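Local coordinates for KLLA0E08119p (Kluyveromyces lactis, PDB 3VA7), which probably carboxylates urea to urea-1-carboxylate with ATP, bicarbonate and biotin, as the urea carboxylase part of a longer enzyme that also hydrolyses this product, at residues G507-Y512 / S697-V702; W663-T668 / L767-Q772; W691-N696 / D777-V782; G734-T739 / A760-A765. All coordinates share one frame; numbering follows the deposited sequence.

All four contacts lie in the carboxyltransferase region of the chain. Contacts 2, 3 and 4 meet round one seven-stranded mixed sheet: I665 N of contact 2 is 2.7 Å from Q780 O of contact 3, and F781 CZ of contact 3 is 3.5 Å from I736 CD1 of contact 4. Contact 1 reaches the same sheet, sharing strand 691-698 with contact 3, and D510 OD1 lies 3.0 Å from Q772 NE2 of contact 2, a probable hydrogen bond. Contacts 1 and 4 both border the biotin group, though their nearest atoms stay about 6 Å apart. Contacts 2 and 3 stand further back, the side chains of V770 and V693 being about 10 and 11 Å from the biotin group.

Contact 1: residues G507-Y512 / S697-V702; sequences GPMDSY and SNRFGV. With BTI (5-(hexahydro-2-oxo-1H-thieno[3,4-D]imidazol-6-yl)pentanal), chain B.
M509 meets R699 because its CG stands opposite the backbone N (chi1 -164°), sending the thioether across to the turn, while R699 bends at its third torsion (chi3 48°) and brings its guanidinium back to G507. The turn is a type I beta turn from N698 to G701, closing the hairpin between strands 691-698 and 701-705 of the carboxyltransferase domain. The two long side chains run past each other in opposite senses, with M509 SD 3.8 Å from R699 CG. At the end of the thioether, M509 CE packs 3.6 Å from R699 CA and brushes V702 CG2.

The guanidinium holds the backbone end-on. NH1 and NH2 of R699 both donate to G507 O, at 2.9 Å and 3.0 Å, with that oxygen close to the guanidinium plane. NH2 comes in the carbonyl plane, whereas NH1 is tilted 25° from it. Salt bridges from R699 NE to D749 and from NH1 to E531 probably fix its rotation further and balance its charge.

Inside the turn, N698 OD1 accepts from F700 N at 3.1 Å, an Asx turn in which the donor sits above the amide's carbonyl plane. The turn forms part of the biotin pocket: F700 O and G701 CA each lie 3.9 Å from C10 of the biotin group.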
# COMPACT_ATOMS: atom_id res chain seq x y z
N GLY A 507 -9.59 -10.34 0.46
CA GLY A 507 -10.52 -11.01 -0.40
C GLY A 507 -11.93 -10.59 -0.07
O GLY A 507 -12.14 -9.70 0.79
N PRO A 508 -12.92 -11.23 -0.72
CA PRO A 508 -14.32 -10.83 -0.55
C PRO A 508 -14.81 -11.21 0.82
O PRO A 508 -14.53 -12.29 1.37
CB PRO A 508 -15.07 -11.70 -1.55
CG PRO A 508 -14.18 -12.94 -1.68
CD PRO A 508 -12.76 -12.47 -1.50
N MET A 509 -15.61 -10.31 1.33
CA MET A 509 -16.27 -10.47 2.59
C MET A 509 -17.41 -11.50 2.55
O MET A 509 -17.77 -12.06 3.60
CB MET A 509 -16.82 -9.09 2.88
CG MET A 509 -17.21 -8.88 4.25
SD MET A 509 -15.79 -8.55 5.25
CE MET A 509 -16.76 -7.78 6.60
N ASP A 510 -18.03 -11.69 1.38
CA ASP A 510 -19.03 -12.74 1.17
C ASP A 510 -18.42 -13.54 0.06
O ASP A 510 -18.53 -13.17 -1.12
CB ASP A 510 -20.43 -12.16 0.81
CG ASP A 510 -21.34 -13.14 -0.06
OD1 ASP A 510 -22.44 -12.71 -0.55
OD2 ASP A 510 -20.99 -14.33 -0.27
N SER A 511 -17.77 -14.64 0.42
CA SER A 511 -17.01 -15.36 -0.58
C SER A 511 -17.83 -16.16 -1.54
O SER A 511 -17.34 -16.40 -2.67
CB SER A 511 -15.85 -16.20 -0.01
OG SER A 511 -16.23 -17.44 0.52
N TYR A 512 -19.04 -16.54 -1.16
CA TYR A 512 -19.91 -17.35 -2.08
C TYR A 512 -20.40 -16.60 -3.35
O TYR A 512 -20.15 -17.04 -4.50
CB TYR A 512 -21.07 -18.05 -1.32
CG TYR A 512 -21.71 -19.15 -2.12
CD1 TYR A 512 -20.95 -20.23 -2.59
CD2 TYR A 512 -23.05 -19.09 -2.49
CE1 TYR A 512 -21.52 -21.20 -3.37
CE2 TYR A 512 -23.62 -20.07 -3.29
CZ TYR A 512 -22.86 -21.12 -3.72
OH TYR A 512 -23.42 -22.09 -4.51
N SER A 697 -19.23 -1.12 11.94
CA SER A 697 -18.90 -2.43 11.40
C SER A 697 -18.25 -2.22 10.07
O SER A 697 -18.64 -1.32 9.37
CB SER A 697 -20.16 -3.26 11.19
OG SER A 697 -20.73 -3.66 12.41
N ASN A 698 -17.24 -3.01 9.72
CA ASN A 698 -16.60 -2.91 8.40
C ASN A 698 -15.78 -4.18 8.17
O ASN A 698 -15.94 -5.15 8.91
CB ASN A 698 -15.76 -1.65 8.18
CG ASN A 698 -14.56 -1.55 9.11
OD1 ASN A 698 -14.39 -2.31 10.05
ND2 ASN A 698 -13.71 -0.57 8.85
N ARG A 699 -14.91 -4.17 7.16
CA ARG A 699 -14.17 -5.36 6.88
C ARG A 699 -13.23 -5.78 8.02
O ARG A 699 -12.77 -6.94 8.06
CB ARG A 699 -13.45 -5.22 5.56
CG ARG A 699 -14.41 -5.16 4.35
CD ARG A 699 -13.62 -4.72 3.08
NE ARG A 699 -12.39 -5.50 2.93
CZ ARG A 699 -12.26 -6.64 2.24
NH1 ARG A 699 -13.28 -7.15 1.54
NH2 ARG A 699 -11.06 -7.23 2.21
N PHE A 700 -12.98 -4.90 9.00
CA PHE A 700 -12.13 -5.35 10.09
C PHE A 700 -12.93 -6.29 10.97
O PHE A 700 -12.36 -7.13 11.69
CB PHE A 700 -11.52 -4.22 10.99
CG PHE A 700 -10.92 -3.05 10.25
CD1 PHE A 700 -11.07 -1.77 10.74
CD2 PHE A 700 -10.24 -3.22 9.06
CE1 PHE A 700 -10.52 -0.68 10.09
CE2 PHE A 700 -9.71 -2.11 8.36
CZ PHE A 700 -9.86 -0.85 8.89
N GLY A 701 -14.26 -6.13 10.93
CA GLY A 701 -15.11 -6.87 11.83
C GLY A 701 -16.45 -6.19 12.01
O GLY A 701 -16.59 -5.00 11.81
N VAL A 702 -17.45 -6.98 12.42
CA VAL A 702 -18.81 -6.55 12.47
C VAL A 702 -19.22 -6.51 13.90
O VAL A 702 -19.28 -7.51 14.56
CB VAL A 702 -19.70 -7.46 11.58
CG1 VAL A 702 -21.19 -7.26 11.87
CG2 VAL A 702 -19.36 -7.18 10.08
C11 BTI B . -13.94 -3.22 14.46
O11 BTI B . -13.79 -2.33 15.35
C10 BTI B . -13.29 -4.63 14.49
C9 BTI B . -12.35 -4.76 15.69
C8 BTI B . -11.88 -6.17 16.02
C7 BTI B . -11.38 -6.38 17.46
C2 BTI B . -10.36 -5.36 17.94
S1 BTI B . -8.90 -5.33 16.94
C6 BTI B . -7.89 -4.66 18.22
C5 BTI B . -8.50 -5.04 19.55
N3 BTI B . -7.70 -6.17 19.93
C3 BTI B . -8.39 -7.28 19.88
O3 BTI B . -7.91 -8.45 20.23
N2 BTI B . -9.62 -7.08 19.47
C4 BTI B . -9.90 -5.65 19.35

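Contact 2: residues W663-T668 / L767-Q772; sequences WKIGVT and LWKVGQ
W663 and K769 meet where the short, weakly bonded helix 767-770 packs against strand 662-669 of the carboxyltransferase domain, one of seven strands in a mixed sheet whose first and last strands also pair. The tight part is apolar. The six-membered portion of the W663 indole receives K769 CG, 3.9 Å from CE3, and Q772 CB, 3.8 Å from CH2, both approaching at a slant. W768 crosses W663 at about a right angle and brings its CH2 to the edge of that indole. Further along the strand, I665 CD1 lies 3.8 Å from K769 CB and 4.1 Å from V770 CG2.

W663 NE1 donates to D777 OD1. Replacing W663 by alanine would probably open a gap beside K769 CG and Q772 CB and leave D777 OD1 without that donor.

The looser side belongs to K664, partly exposed, whose side chain starts off away from the helix and ends at Q780. What K664 gives the helix is its backbone oxygen. K769 runs extended beyond CG (chi2 169°) alongside I665, and its ammonium has its main partner in the salt bridge to E766; to the strand it offers a weak hydrogen bond, K769 NZ to K664 O at 3.2 Å.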
# COMPACT_ATOMS: atom_id res chain seq x y z
N TRP A 663 -31.34 -12.93 10.63
CA TRP A 663 -30.50 -13.99 10.08
C TRP A 663 -30.15 -14.99 11.11
O TRP A 663 -29.94 -14.62 12.27
CB TRP A 663 -29.17 -13.40 9.67
CG TRP A 663 -29.12 -12.32 8.69
CD1 TRP A 663 -29.31 -10.98 8.91
CD2 TRP A 663 -28.76 -12.47 7.31
NE1 TRP A 663 -29.12 -10.28 7.71
CE2 TRP A 663 -28.78 -11.17 6.72
CE3 TRP A 663 -28.41 -13.57 6.52
CZ2 TRP A 663 -28.43 -10.95 5.40
CZ3 TRP A 663 -28.09 -13.35 5.17
CH2 TRP A 663 -28.09 -12.06 4.63
N LYS A 664 -30.03 -16.26 10.69
CA LYS A 664 -29.48 -17.29 11.61
C LYS A 664 -28.12 -17.60 11.08
O LYS A 664 -27.95 -17.79 9.86
CB LYS A 664 -30.30 -18.58 11.66
CG LYS A 664 -31.77 -18.43 12.11
CD LYS A 664 -31.93 -17.73 13.41
CE LYS A 664 -33.35 -17.20 13.58
NZ LYS A 664 -33.58 -16.68 14.96
N ILE A 665 -27.14 -17.62 11.98
CA ILE A 665 -25.76 -17.75 11.57
C ILE A 665 -25.08 -18.88 12.30
O ILE A 665 -24.93 -18.83 13.53
CB ILE A 665 -25.04 -16.39 11.71
CG1 ILE A 665 -25.74 -15.36 10.80
CG2 ILE A 665 -23.53 -16.51 11.38
CD1 ILE A 665 -24.95 -14.17 10.47
N GLY A 666 -24.68 -19.91 11.56
CA GLY A 666 -24.11 -21.13 12.17
C GLY A 666 -22.69 -20.92 12.67
O GLY A 666 -21.87 -20.28 11.98
N VAL A 667 -22.38 -21.44 13.84
CA VAL A 667 -21.04 -21.29 14.38
C VAL A 667 -20.63 -22.60 15.04
O VAL A 667 -21.49 -23.39 15.40
CB VAL A 667 -20.98 -20.22 15.52
CG1 VAL A 667 -21.44 -18.81 15.06
CG2 VAL A 667 -21.74 -20.69 16.77
N THR A 668 -19.32 -22.81 15.20
CA THR A 668 -18.81 -23.86 16.06
C THR A 668 -18.53 -23.25 17.42
O THR A 668 -17.94 -22.19 17.49
CB THR A 668 -17.57 -24.55 15.47
OG1 THR A 668 -16.48 -23.63 15.40
CG2 THR A 668 -17.84 -25.05 14.07
N LEU A 767 -19.56 -17.56 7.01
CA LEU A 767 -19.00 -16.19 7.00
C LEU A 767 -19.62 -15.27 5.94
O LEU A 767 -19.74 -14.09 6.19
CB LEU A 767 -17.47 -16.21 6.87
CG LEU A 767 -16.82 -16.06 8.23
CD1 LEU A 767 -15.29 -16.17 8.14
CD2 LEU A 767 -17.20 -14.71 8.82
N TRP A 768 -20.02 -15.81 4.78
CA TRP A 768 -20.66 -15.02 3.75
C TRP A 768 -21.86 -14.28 4.25
O TRP A 768 -22.15 -13.22 3.77
CB TRP A 768 -21.08 -15.85 2.55
CG TRP A 768 -22.46 -16.52 2.71
CD1 TRP A 768 -22.72 -17.78 3.19
CD2 TRP A 768 -23.74 -15.95 2.37
NE1 TRP A 768 -24.08 -18.03 3.18
CE2 TRP A 768 -24.73 -16.93 2.68
CE3 TRP A 768 -24.15 -14.72 1.84
CZ2 TRP A 768 -26.11 -16.72 2.46
CZ3 TRP A 768 -25.52 -14.49 1.65
CH2 TRP A 768 -26.48 -15.50 1.96
N LYS A 769 -22.58 -14.83 5.21
CA LYS A 769 -23.72 -14.15 5.80
C LYS A 769 -23.26 -12.87 6.44
O LYS A 769 -23.90 -11.81 6.26
CB LYS A 769 -24.47 -15.02 6.82
CG LYS A 769 -25.42 -16.04 6.18
CD LYS A 769 -25.94 -17.05 7.22
CE LYS A 769 -26.67 -18.12 6.49
NZ LYS A 769 -26.80 -19.38 7.27
N VAL A 770 -22.14 -12.97 7.17
CA VAL A 770 -21.59 -11.84 7.90
C VAL A 770 -21.19 -10.74 6.92
O VAL A 770 -21.38 -9.56 7.20
CB VAL A 770 -20.45 -12.27 8.84
CG1 VAL A 770 -19.90 -11.10 9.65
CG2 VAL A 770 -20.97 -13.33 9.79
N GLY A 771 -20.74 -11.12 5.74
CA GLY A 771 -20.55 -10.13 4.66
C GLY A 771 -21.80 -9.45 4.06
O GLY A 771 -21.70 -8.66 3.12
N GLN A 772 -22.97 -9.75 4.59
CA GLN A 772 -24.19 -9.18 4.03
C GLN A 772 -24.99 -8.47 5.10
O GLN A 772 -26.04 -7.86 4.82
CB GLN A 772 -25.02 -10.24 3.27
CG GLN A 772 -24.40 -10.77 1.96
CD GLN A 772 -24.22 -9.67 0.93
OE1 GLN A 772 -24.71 -8.58 1.13
NE2 GLN A 772 -23.50 -9.95 -0.19

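Contact 3: residues W691-N696 / D777-V782; sequences WKVHYN and DTIQFV
W691 pairs with I779 through both backbone bonds, and W691 buries more surface here than any other residue. W691 N donates to I779 O at 2.8 Å, and I779 N returns a bond of the same length to W691 O; both donors lie in the plane of the carbonyl they reach. On the face of the sheet that these two residues share, W691 CB rests on I779 CG1 at 3.7 Å. With CG set beside its backbone N (chi1 -72°), the indole swings over to F781, where W691 CD1 comes 3.8 Å from F781 CE2. The two rings meet obliquely, the planes at 47°, neither stacked nor edge-to-face. Beyond the segments the indole NE1 donates to F686 O, so the one polar atom of this buried ring is satisfied.

Here strands 691-698 and 778-783 run antiparallel in the seven-stranded sheet of the carboxyltransferase domain, a sheet whose first and last strands also pair. K692 and T778 form the next, non-hydrogen-bonded pair, and both point to the sheet face opposite W691 and I779. T778 OG1 is hydrogen-bonded to D662 OD1 and K661 O, and K692 NZ to G776 O.

V693 and D777 take over at the other end. V693 N donates to D777 O at 2.9 Å, the straightest of the three bonds (168°), and the two side chains lie alongside each other, pointing the same way. The methyl V693 CG2 touches D777 CB at 3.8 Å and lies 4.4 Å from I779 CG2.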
# COMPACT_ATOMS: atom_id res chain seq x y z
N TRP A 691 -28.82 -10.66 18.37
CA TRP A 691 -27.79 -9.64 18.40
C TRP A 691 -28.10 -8.65 17.30
O TRP A 691 -28.47 -9.06 16.19
CB TRP A 691 -26.42 -10.28 18.11
CG TRP A 691 -25.92 -11.12 19.26
CD1 TRP A 691 -26.07 -12.49 19.43
CD2 TRP A 691 -25.21 -10.64 20.39
NE1 TRP A 691 -25.48 -12.87 20.61
CE2 TRP A 691 -24.95 -11.77 21.22
CE3 TRP A 691 -24.76 -9.38 20.79
CZ2 TRP A 691 -24.26 -11.66 22.43
CZ3 TRP A 691 -24.10 -9.26 22.00
CH2 TRP A 691 -23.85 -10.39 22.81
N LYS A 692 -27.93 -7.36 17.61
CA LYS A 692 -28.16 -6.30 16.65
C LYS A 692 -26.82 -5.80 16.09
O LYS A 692 -25.88 -5.55 16.85
CB LYS A 692 -28.91 -5.19 17.38
CG LYS A 692 -29.66 -4.17 16.53
CD LYS A 692 -30.78 -3.57 17.41
CE LYS A 692 -31.96 -2.93 16.61
NZ LYS A 692 -32.53 -3.70 15.43
N VAL A 693 -26.73 -5.64 14.78
CA VAL A 693 -25.55 -5.12 14.13
C VAL A 693 -25.34 -3.60 14.33
O VAL A 693 -26.22 -2.78 14.00
CB VAL A 693 -25.62 -5.39 12.63
CG1 VAL A 693 -24.34 -4.87 11.91
CG2 VAL A 693 -25.81 -6.85 12.38
N HIS A 694 -24.15 -3.23 14.82
CA HIS A 694 -23.80 -1.87 15.30
C HIS A 694 -23.22 -1.01 14.17
O HIS A 694 -22.59 -1.52 13.23
CB HIS A 694 -22.77 -2.08 16.42
CG HIS A 694 -22.24 -0.84 17.07
ND1 HIS A 694 -21.51 0.12 16.40
CD2 HIS A 694 -22.26 -0.45 18.38
CE1 HIS A 694 -21.13 1.06 17.26
NE2 HIS A 694 -21.55 0.72 18.46
N TYR A 695 -23.41 0.31 14.25
CA TYR A 695 -23.01 1.20 13.15
C TYR A 695 -21.49 1.11 12.81
O TYR A 695 -21.09 1.27 11.65
CB TYR A 695 -23.44 2.68 13.41
CG TYR A 695 -22.67 3.31 14.53
CD1 TYR A 695 -21.42 3.93 14.30
CD2 TYR A 695 -23.13 3.23 15.83
CE1 TYR A 695 -20.70 4.47 15.38
CE2 TYR A 695 -22.44 3.77 16.89
CZ TYR A 695 -21.23 4.40 16.68
OH TYR A 695 -20.57 4.94 17.77
N ASN A 696 -20.66 0.88 13.85
CA ASN A 696 -19.25 0.62 13.67
C ASN A 696 -18.93 -0.81 13.20
O ASN A 696 -18.38 -1.63 13.97
CB ASN A 696 -18.49 0.98 14.96
CG ASN A 696 -18.07 2.46 15.01
OD1 ASN A 696 -18.03 3.15 13.95
ND2 ASN A 696 -17.78 2.98 16.22
N ASP A 777 -29.39 -4.94 11.40
CA ASP A 777 -29.82 -6.33 11.17
C ASP A 777 -29.82 -7.01 12.52
O ASP A 777 -29.10 -6.59 13.42
CB ASP A 777 -28.91 -7.10 10.21
CG ASP A 777 -29.09 -6.70 8.74
OD1 ASP A 777 -28.40 -7.31 7.88
OD2 ASP A 777 -29.88 -5.78 8.41
N THR A 778 -30.65 -8.05 12.68
CA THR A 778 -30.59 -8.92 13.85
C THR A 778 -30.01 -10.28 13.45
O THR A 778 -30.22 -10.77 12.34
CB THR A 778 -32.01 -9.15 14.47
OG1 THR A 778 -32.95 -9.44 13.43
CG2 THR A 778 -32.48 -7.93 15.20
N ILE A 779 -29.30 -10.93 14.35
CA ILE A 779 -28.75 -12.24 14.05
C ILE A 779 -28.89 -13.10 15.25
O ILE A 779 -29.01 -12.58 16.38
CB ILE A 779 -27.24 -12.18 13.59
CG1 ILE A 779 -26.30 -11.89 14.76
CG2 ILE A 779 -27.02 -11.12 12.49
CD1 ILE A 779 -24.86 -11.54 14.32
N GLN A 780 -28.84 -14.41 15.04
CA GLN A 780 -28.80 -15.40 16.12
C GLN A 780 -27.80 -16.44 15.71
O GLN A 780 -27.81 -16.94 14.56
CB GLN A 780 -30.15 -16.08 16.32
CG GLN A 780 -30.20 -16.95 17.56
CD GLN A 780 -31.55 -17.66 17.74
OE1 GLN A 780 -32.32 -17.87 16.77
NE2 GLN A 780 -31.85 -18.05 18.97
N PHE A 781 -26.92 -16.76 16.65
CA PHE A 781 -25.88 -17.75 16.41
C PHE A 781 -26.38 -19.13 16.74
O PHE A 781 -26.92 -19.42 17.79
CB PHE A 781 -24.64 -17.42 17.24
CG PHE A 781 -23.98 -16.14 16.83
CD1 PHE A 781 -23.47 -15.99 15.53
CD2 PHE A 781 -23.85 -15.08 17.74
CE1 PHE A 781 -22.87 -14.82 15.14
CE2 PHE A 781 -23.23 -13.88 17.36
CZ PHE A 781 -22.75 -13.73 16.05
N VAL A 782 -26.17 -20.01 15.81
CA VAL A 782 -26.80 -21.30 15.86
C VAL A 782 -25.64 -22.33 15.95
O VAL A 782 -24.72 -22.32 15.11
CB VAL A 782 -27.68 -21.35 14.59
CG1 VAL A 782 -27.12 -22.22 13.56
CG2 VAL A 782 -29.12 -21.65 14.93

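Contact 4: residues G734-T739 / A760-A765; sequences GAINFT and AVVAEA. With NA (sodium ion), chain K; BTI (5-(hexahydro-2-oxo-1H-thieno[3,4-D]imidazol-6-yl)pentanal), chain B.
The peptide plane joining G734 to A735 carries V761 CG1 on one face, 3.5 Å from G734 C and almost straight over it. V762 N approaches from the same side: it donates to G734 O at 3.0 Å from 52° above the carbonyl plane, well off the lone-pair direction. These residues belong to an antiparallel strand pair, 735-739 with 756-762, in the mixed sheet of the carboxyltransferase domain. A735 and V761 form a non-hydrogen-bonded pair within it, with A735 CB 3.9 Å from V761 CG2. Next to them I736 N donates to A760 O at 2.7 Å, nearly in line with that carbonyl, and I736 CD1 rests against A760 CB and V762 CG2.

V761 puts CG1 opposite its backbone N (chi1 -179°), which leaves CG1 for the peptide and CG2 for A735. With an alanine here, the G734-A735 peptide would probably lose the methyl packed on its face and A735 CB its CG2 neighbour, leaving a gap beside them.

The two segments diverge toward separate sites. On strand 735-739, the N737 amide takes N2 of the biotin group at 3.0 Å through OD1, and T739 CG2 packs against C4 of its bicyclic ring. On the other segment E764, its chain extended beyond CG, reaches the sodium ion, which D845 also binds; E764 OE2 lies 2.7 Å from the metal.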
# COMPACT_ATOMS: atom_id res chain seq x y z
N GLY A 734 -13.64 -15.47 11.80
CA GLY A 734 -15.01 -15.71 12.10
C GLY A 734 -15.24 -15.68 13.60
O GLY A 734 -16.40 -15.78 14.04
N ALA A 735 -14.18 -15.55 14.39
CA ALA A 735 -14.33 -15.65 15.85
C ALA A 735 -15.22 -14.52 16.38
O ALA A 735 -15.30 -13.39 15.79
CB ALA A 735 -12.98 -15.60 16.54
N ILE A 736 -15.89 -14.79 17.49
CA ILE A 736 -16.75 -13.75 18.05
C ILE A 736 -16.01 -13.28 19.28
O ILE A 736 -15.98 -13.94 20.30
CB ILE A 736 -18.19 -14.28 18.26
CG1 ILE A 736 -18.78 -14.65 16.90
CG2 ILE A 736 -19.09 -13.26 18.81
CD1 ILE A 736 -19.98 -15.58 17.03
N ASN A 737 -15.35 -12.14 19.13
CA ASN A 737 -14.35 -11.63 20.08
C ASN A 737 -15.01 -10.64 21.00
O ASN A 737 -15.66 -9.69 20.53
CB ASN A 737 -13.27 -10.92 19.24
CG ASN A 737 -12.06 -10.46 20.05
OD1 ASN A 737 -11.58 -9.38 19.81
ND2 ASN A 737 -11.53 -11.30 20.93
N PHE A 738 -14.85 -10.88 22.30
CA PHE A 738 -15.41 -10.02 23.32
C PHE A 738 -14.40 -8.91 23.74
O PHE A 738 -13.60 -9.10 24.69
CB PHE A 738 -15.91 -10.86 24.51
CG PHE A 738 -17.35 -11.31 24.39
CD1 PHE A 738 -17.67 -12.50 23.74
CD2 PHE A 738 -18.38 -10.54 24.89
CE1 PHE A 738 -19.02 -12.87 23.57
CE2 PHE A 738 -19.71 -10.91 24.74
CZ PHE A 738 -20.02 -12.08 24.08
N THR A 739 -14.45 -7.76 23.07
CA THR A 739 -13.50 -6.67 23.38
C THR A 739 -14.10 -5.98 24.56
O THR A 739 -14.90 -5.07 24.40
CB THR A 739 -13.36 -5.68 22.22
OG1 THR A 739 -14.62 -4.99 22.04
CG2 THR A 739 -12.99 -6.41 20.94
N ALA A 760 -17.21 -18.10 20.26
CA ALA A 760 -17.62 -19.07 19.24
C ALA A 760 -17.00 -18.55 17.94
O ALA A 760 -16.47 -17.42 17.96
CB ALA A 760 -19.12 -19.12 19.12
N VAL A 761 -17.06 -19.34 16.85
CA VAL A 761 -16.54 -18.92 15.56
C VAL A 761 -17.49 -19.32 14.42
O VAL A 761 -17.81 -20.51 14.21
CB VAL A 761 -15.16 -19.58 15.25
CG1 VAL A 761 -14.65 -19.08 13.90
CG2 VAL A 761 -14.11 -19.36 16.42
N VAL A 762 -17.92 -18.31 13.66
CA VAL A 762 -18.76 -18.48 12.53
C VAL A 762 -18.09 -19.52 11.62
O VAL A 762 -16.82 -19.50 11.44
CB VAL A 762 -18.93 -17.13 11.80
CG1 VAL A 762 -19.68 -17.32 10.50
CG2 VAL A 762 -19.63 -16.11 12.72
N ALA A 763 -18.91 -20.42 11.05
CA ALA A 763 -18.32 -21.52 10.29
C ALA A 763 -17.80 -20.96 9.01
O ALA A 763 -18.38 -20.07 8.48
CB ALA A 763 -19.29 -22.66 10.05
N GLU A 764 -16.70 -21.48 8.51
CA GLU A 764 -16.13 -20.93 7.32
C GLU A 764 -17.22 -20.52 6.33
O GLU A 764 -17.21 -19.39 5.80
CB GLU A 764 -15.22 -21.96 6.67
CG GLU A 764 -14.48 -21.46 5.44
CD GLU A 764 -13.45 -22.45 4.96
OE1 GLU A 764 -12.92 -22.26 3.86
OE2 GLU A 764 -13.19 -23.46 5.69
N ALA A 765 -18.14 -21.45 6.11
CA ALA A 765 -19.10 -21.43 5.01
C ALA A 765 -20.29 -20.60 5.41
O ALA A 765 -21.17 -20.34 4.56
CB ALA A 765 -19.57 -22.86 4.73
NA NA K . -13.79 -26.01 6.41
C11 BTI B . -13.94 -3.22 14.46
O11 BTI B . -13.79 -2.33 15.35
C10 BTI B . -13.29 -4.63 14.49
C9 BTI B . -12.35 -4.76 15.69
C8 BTI B . -11.88 -6.17 16.02
C7 BTI B . -11.38 -6.38 17.46
C2 BTI B . -10.36 -5.36 17.94
S1 BTI B . -8.90 -5.33 16.94
C6 BTI B . -7.89 -4.66 18.22
C5 BTI B . -8.50 -5.04 19.55
N3 BTI B . -7.70 -6.17 19.93
C3 BTI B . -8.39 -7.28 19.88
O3 BTI B . -7.91 -8.45 20.23
N2 BTI B . -9.62 -7.08 19.47
C4 BTI B . -9.90 -5.65 19.35
O HOH W 1 -11.75 -25.59 4.34